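Local coordinates for protein xylulose kinase (Escherichia coli, PDB 2ITM) that phosphorylates D-xylulose to D-xylulose 5-phosphate with ATP, and less efficiently 1-deoxy-D-xylulose, working as a homodimer, at residues A[118-132]-A[174-188]. Residues are numbered along the deposited sequence; the frame is centred on the assembly and turned at random.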
# COMPACT_ATOMS: atom_id res chain seq x y z
N ILE A 118 41.20 8.72 -1.13
CA ILE A 118 41.63 9.64 -2.15
C ILE A 118 40.47 10.41 -2.73
O ILE A 118 40.58 11.58 -2.89
CB ILE A 118 42.41 8.91 -3.28
CG1 ILE A 118 43.61 8.14 -2.75
CG2 ILE A 118 42.90 9.85 -4.32
CD1 ILE A 118 44.15 7.22 -3.75
N THR A 119 39.36 9.77 -3.01
CA THR A 119 38.23 10.47 -3.61
C THR A 119 37.32 11.14 -2.61
O THR A 119 36.63 12.08 -2.95
CB THR A 119 37.40 9.56 -4.50
OG1 THR A 119 36.77 8.56 -3.71
CG2 THR A 119 38.28 8.79 -5.45
N GLY A 120 37.31 10.65 -1.37
CA GLY A 120 36.38 11.13 -0.37
C GLY A 120 34.99 10.61 -0.60
O GLY A 120 34.04 11.09 -0.02
N ASN A 121 34.88 9.62 -1.46
CA ASN A 121 33.58 9.10 -1.85
C ASN A 121 33.53 7.59 -1.89
O ASN A 121 34.53 6.93 -2.10
CB ASN A 121 33.15 9.67 -3.19
CG ASN A 121 32.84 11.12 -3.11
OD1 ASN A 121 33.63 11.95 -3.52
ND2 ASN A 121 31.70 11.44 -2.56
N LEU A 122 32.34 7.06 -1.70
CA LEU A 122 32.04 5.71 -2.13
C LEU A 122 31.72 5.65 -3.61
O LEU A 122 31.02 6.50 -4.13
CB LEU A 122 30.89 5.12 -1.32
CG LEU A 122 30.95 3.61 -1.13
CD1 LEU A 122 31.12 3.24 0.32
CD2 LEU A 122 29.75 2.92 -1.74
N MET A 123 32.23 4.63 -4.26
CA MET A 123 32.18 4.52 -5.69
C MET A 123 30.77 4.20 -6.15
O MET A 123 30.13 3.31 -5.62
CB MET A 123 33.17 3.47 -6.17
CG MET A 123 33.36 3.45 -7.66
SD MET A 123 34.22 4.87 -8.32
CE MET A 123 35.83 4.61 -7.61
N MET A 124 30.30 4.95 -7.12
CA MET A 124 28.98 4.75 -7.68
C MET A 124 29.07 4.62 -9.18
O MET A 124 29.97 5.15 -9.80
CB MET A 124 28.09 5.93 -7.34
CG MET A 124 28.02 6.25 -5.88
SD MET A 124 26.82 5.24 -5.00
CE MET A 124 25.32 6.15 -5.34
N PRO A 125 28.12 3.90 -9.76
CA PRO A 125 28.14 3.56 -11.17
C PRO A 125 27.92 4.79 -12.02
O PRO A 125 28.30 4.80 -13.18
CB PRO A 125 26.96 2.62 -11.32
CG PRO A 125 26.78 2.05 -10.02
CD PRO A 125 27.23 3.03 -8.99
N GLY A 126 27.31 5.80 -11.43
CA GLY A 126 27.11 7.09 -12.06
C GLY A 126 28.38 7.88 -12.23
O GLY A 126 28.44 8.78 -13.06
N PHE A 127 29.40 7.55 -11.46
CA PHE A 127 30.68 8.23 -11.52
C PHE A 127 31.50 7.81 -12.72
O PHE A 127 31.30 6.74 -13.27
CB PHE A 127 31.47 8.02 -10.24
CG PHE A 127 30.80 8.56 -9.01
CD1 PHE A 127 31.27 8.25 -7.76
CD2 PHE A 127 29.70 9.39 -9.11
CE1 PHE A 127 30.66 8.73 -6.63
CE2 PHE A 127 29.10 9.88 -8.00
CZ PHE A 127 29.57 9.55 -6.76
N THR A 128 32.42 8.66 -13.13
CA THR A 128 33.05 8.55 -14.43
C THR A 128 34.00 7.34 -14.52
O THR A 128 33.98 6.60 -15.48
CB THR A 128 33.80 9.85 -14.76
OG1 THR A 128 33.01 10.97 -14.35
CG2 THR A 128 33.92 10.03 -16.24
N ALA A 129 34.80 7.16 -13.48
CA ALA A 129 35.87 6.18 -13.49
C ALA A 129 35.44 4.74 -13.81
O ALA A 129 36.00 4.13 -14.68
CB ALA A 129 36.64 6.24 -12.22
N PRO A 130 34.45 4.21 -13.11
CA PRO A 130 33.97 2.88 -13.40
C PRO A 130 33.40 2.74 -14.80
O PRO A 130 33.48 1.66 -15.38
CB PRO A 130 32.88 2.64 -12.36
CG PRO A 130 32.50 3.95 -11.91
CD PRO A 130 33.67 4.83 -12.03
N LYS A 131 32.85 3.79 -15.35
CA LYS A 131 32.34 3.82 -16.70
C LYS A 131 33.43 3.45 -17.68
O LYS A 131 33.21 2.74 -18.64
CB LYS A 131 31.77 5.17 -17.07
CG LYS A 131 30.40 5.44 -16.49
CD LYS A 131 29.96 6.86 -16.75
CE LYS A 131 28.89 7.29 -15.78
NZ LYS A 131 28.57 8.72 -15.89
N LEU A 132 34.63 3.93 -17.41
CA LEU A 132 35.75 3.66 -18.29
C LEU A 132 36.34 2.27 -18.21
O LEU A 132 36.76 1.72 -19.21
CB LEU A 132 36.82 4.74 -18.17
CG LEU A 132 36.45 5.78 -19.23
CD1 LEU A 132 35.94 7.03 -18.61
CD2 LEU A 132 37.50 6.01 -20.27
N THR A 174 34.64 12.65 -11.07
CA THR A 174 35.14 11.60 -11.94
C THR A 174 35.56 10.36 -11.17
O THR A 174 35.48 9.26 -11.68
CB THR A 174 36.33 12.09 -12.80
OG1 THR A 174 37.44 12.45 -11.98
CG2 THR A 174 35.99 13.35 -13.55
N MET A 175 36.01 10.58 -9.94
CA MET A 175 36.78 9.63 -9.16
C MET A 175 38.21 9.43 -9.60
O MET A 175 38.84 8.47 -9.22
CB MET A 175 36.07 8.28 -9.03
CG MET A 175 34.63 8.32 -8.58
SD MET A 175 34.35 9.22 -7.06
CE MET A 175 35.19 8.17 -5.94
N TRP A 176 38.72 10.35 -10.41
CA TRP A 176 40.14 10.34 -10.73
C TRP A 176 40.85 11.45 -9.98
O TRP A 176 42.07 11.50 -9.96
CB TRP A 176 40.39 10.49 -12.24
CG TRP A 176 39.87 9.38 -13.10
CD1 TRP A 176 40.07 8.05 -12.93
CD2 TRP A 176 39.06 9.51 -14.28
NE1 TRP A 176 39.44 7.34 -13.92
CE2 TRP A 176 38.82 8.22 -14.77
CE3 TRP A 176 38.52 10.59 -14.96
CZ2 TRP A 176 38.07 7.99 -15.91
CZ3 TRP A 176 37.77 10.36 -16.08
CH2 TRP A 176 37.55 9.06 -16.55
N LEU A 177 40.07 12.34 -9.37
CA LEU A 177 40.63 13.47 -8.64
C LEU A 177 40.98 13.18 -7.19
O LEU A 177 40.21 12.59 -6.45
CB LEU A 177 39.74 14.69 -8.73
CG LEU A 177 40.42 15.99 -8.27
CD1 LEU A 177 41.27 16.58 -9.37
CD2 LEU A 177 39.41 16.98 -7.76
N ASP A 178 42.16 13.61 -6.79
CA ASP A 178 42.48 13.71 -5.38
C ASP A 178 41.88 14.97 -4.78
O ASP A 178 42.39 16.05 -4.96
CB ASP A 178 44.00 13.70 -5.19
CG ASP A 178 44.38 13.58 -3.74
OD1 ASP A 178 43.89 14.36 -2.91
OD2 ASP A 178 45.18 12.73 -3.33
N VAL A 179 40.80 14.80 -4.04
CA VAL A 179 39.94 15.91 -3.68
C VAL A 179 40.60 16.84 -2.67
O VAL A 179 40.40 18.04 -2.71
CB VAL A 179 38.58 15.44 -3.18
CG1 VAL A 179 37.78 16.59 -2.64
CG2 VAL A 179 37.83 14.74 -4.28
N ALA A 180 41.38 16.27 -1.76
CA ALA A 180 42.23 17.03 -0.85
C ALA A 180 43.21 17.93 -1.57
O ALA A 180 43.41 19.04 -1.19
CB ALA A 180 42.96 16.10 0.09
N LYS A 181 43.81 17.40 -2.63
CA LYS A 181 44.96 18.07 -3.27
C LYS A 181 44.56 18.90 -4.48
O LYS A 181 45.38 19.59 -5.05
CB LYS A 181 46.04 17.05 -3.65
CG LYS A 181 46.62 16.30 -2.47
CD LYS A 181 48.02 15.80 -2.77
CE LYS A 181 48.45 14.71 -1.80
NZ LYS A 181 49.39 13.77 -2.42
N ARG A 182 43.29 18.83 -4.85
CA ARG A 182 42.79 19.57 -5.99
C ARG A 182 43.60 19.28 -7.25
O ARG A 182 43.90 20.16 -8.03
CB ARG A 182 42.72 21.05 -5.71
CG ARG A 182 42.04 21.39 -4.38
CD ARG A 182 41.92 22.86 -4.06
NE ARG A 182 40.77 23.48 -4.71
CZ ARG A 182 39.53 23.41 -4.28
NH1 ARG A 182 39.21 22.71 -3.19
NH2 ARG A 182 38.57 24.01 -4.96
N ASP A 183 43.95 18.01 -7.42
CA ASP A 183 44.75 17.56 -8.55
C ASP A 183 44.47 16.09 -8.83
O ASP A 183 44.03 15.36 -7.95
CB ASP A 183 46.24 17.79 -8.25
CG ASP A 183 47.14 17.43 -9.40
OD1 ASP A 183 46.70 17.50 -10.56
OD2 ASP A 183 48.31 17.06 -9.24
N TRP A 184 44.70 15.66 -10.06
CA TRP A 184 44.49 14.28 -10.44
C TRP A 184 45.27 13.31 -9.55
O TRP A 184 46.31 13.66 -9.01
CB TRP A 184 44.82 14.04 -11.92
CG TRP A 184 44.12 14.94 -12.92
CD1 TRP A 184 44.70 15.88 -13.69
CD2 TRP A 184 42.74 14.93 -13.29
NE1 TRP A 184 43.77 16.49 -14.50
CE2 TRP A 184 42.55 15.92 -14.27
CE3 TRP A 184 41.63 14.18 -12.89
CZ2 TRP A 184 41.33 16.18 -14.84
CZ3 TRP A 184 40.41 14.45 -13.46
CH2 TRP A 184 40.27 15.43 -14.42
N SER A 185 44.72 12.11 -9.39
CA SER A 185 45.35 11.04 -8.63
C SER A 185 45.92 9.97 -9.54
O SER A 185 45.18 9.23 -10.18
CB SER A 185 44.34 10.41 -7.69
OG SER A 185 44.73 9.11 -7.29
N ASP A 186 47.24 9.89 -9.58
CA ASP A 186 47.93 8.96 -10.45
C ASP A 186 47.48 7.53 -10.16
O ASP A 186 47.31 6.73 -11.07
CB ASP A 186 49.44 9.10 -10.29
CG ASP A 186 50.01 10.33 -11.00
OD1 ASP A 186 49.30 10.92 -11.82
OD2 ASP A 186 51.15 10.75 -10.80
N VAL A 187 47.27 7.25 -8.89
CA VAL A 187 46.79 5.95 -8.45
C VAL A 187 45.45 5.60 -9.07
O VAL A 187 45.26 4.53 -9.59
CB VAL A 187 46.63 5.92 -6.91
CG1 VAL A 187 46.09 4.61 -6.47
CG2 VAL A 187 47.96 6.20 -6.26
N MET A 188 44.51 6.53 -9.02
CA MET A 188 43.18 6.28 -9.50
C MET A 188 43.16 6.10 -11.02
O MET A 188 42.41 5.30 -11.55
CB MET A 188 42.23 7.38 -9.04
CG MET A 188 41.90 7.34 -7.56
SD MET A 188 41.28 5.77 -6.95
CE MET A 188 39.79 5.64 -7.90
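Two backbone bonds tie 118-132 to 174-188: Ala129 N, in the first turn of helix 128-138, donates to Thr174 O at 2.8 Å, and Val179 N reaches Ile118 O weakly at 3.4 Å. Between them Met175, whose positive phi ends the helical conformation before it, packs among Thr119, Met123, Phe127 and Ala129. The bend of its chain at chi2 (-54°) brings the sulfur toward Phe127. There Met175 SD lies 3.3 Å from Phe127 CD1, and the line from the ring centroid to SD runs 52° off the ring normal, an oblique Met-aromatic contact. Met123 runs past Met175 in the opposite direction, its SD 3.5 Å from Met175 CG. The polar end of Thr119 appears to be occupied by the backbone, OG1 bonding to Ser115 O and accepting from Asn121 N in an ST turn, though its position is less certain because Met175 approaches too closely in the model.

Trp176 starts away from 118-132, but its indole swings back to it. Ala129 N lies over one face, while Leu132 CD1 meets the edge in the ring plane, 3.3 Å from Trp176 CH2. With Trp176 reduced to an alanine, Leu132 CD1 and the Ala129 methyl would probably lose their indole partner, leaving a gap beside the start of the helix. Farther along, Ile118 CG2 packs on Ser185 OG (3.6 Å), the N-cap that accepts from Met188 N.

The contact thus packs a helix start and the loop before it against a helix exit and the two-stranded hairpin 177-184, which turns through a G1 beta bulge, within the N-terminal domain of the FGGY kinase fold. It backs the sugar site: the side chain of Phe127 comes within about 5 Å of bound D-xylulose, and Thr128 OG1 and Lys131 NZ bond to the backbone oxygen of substrate-binding His78.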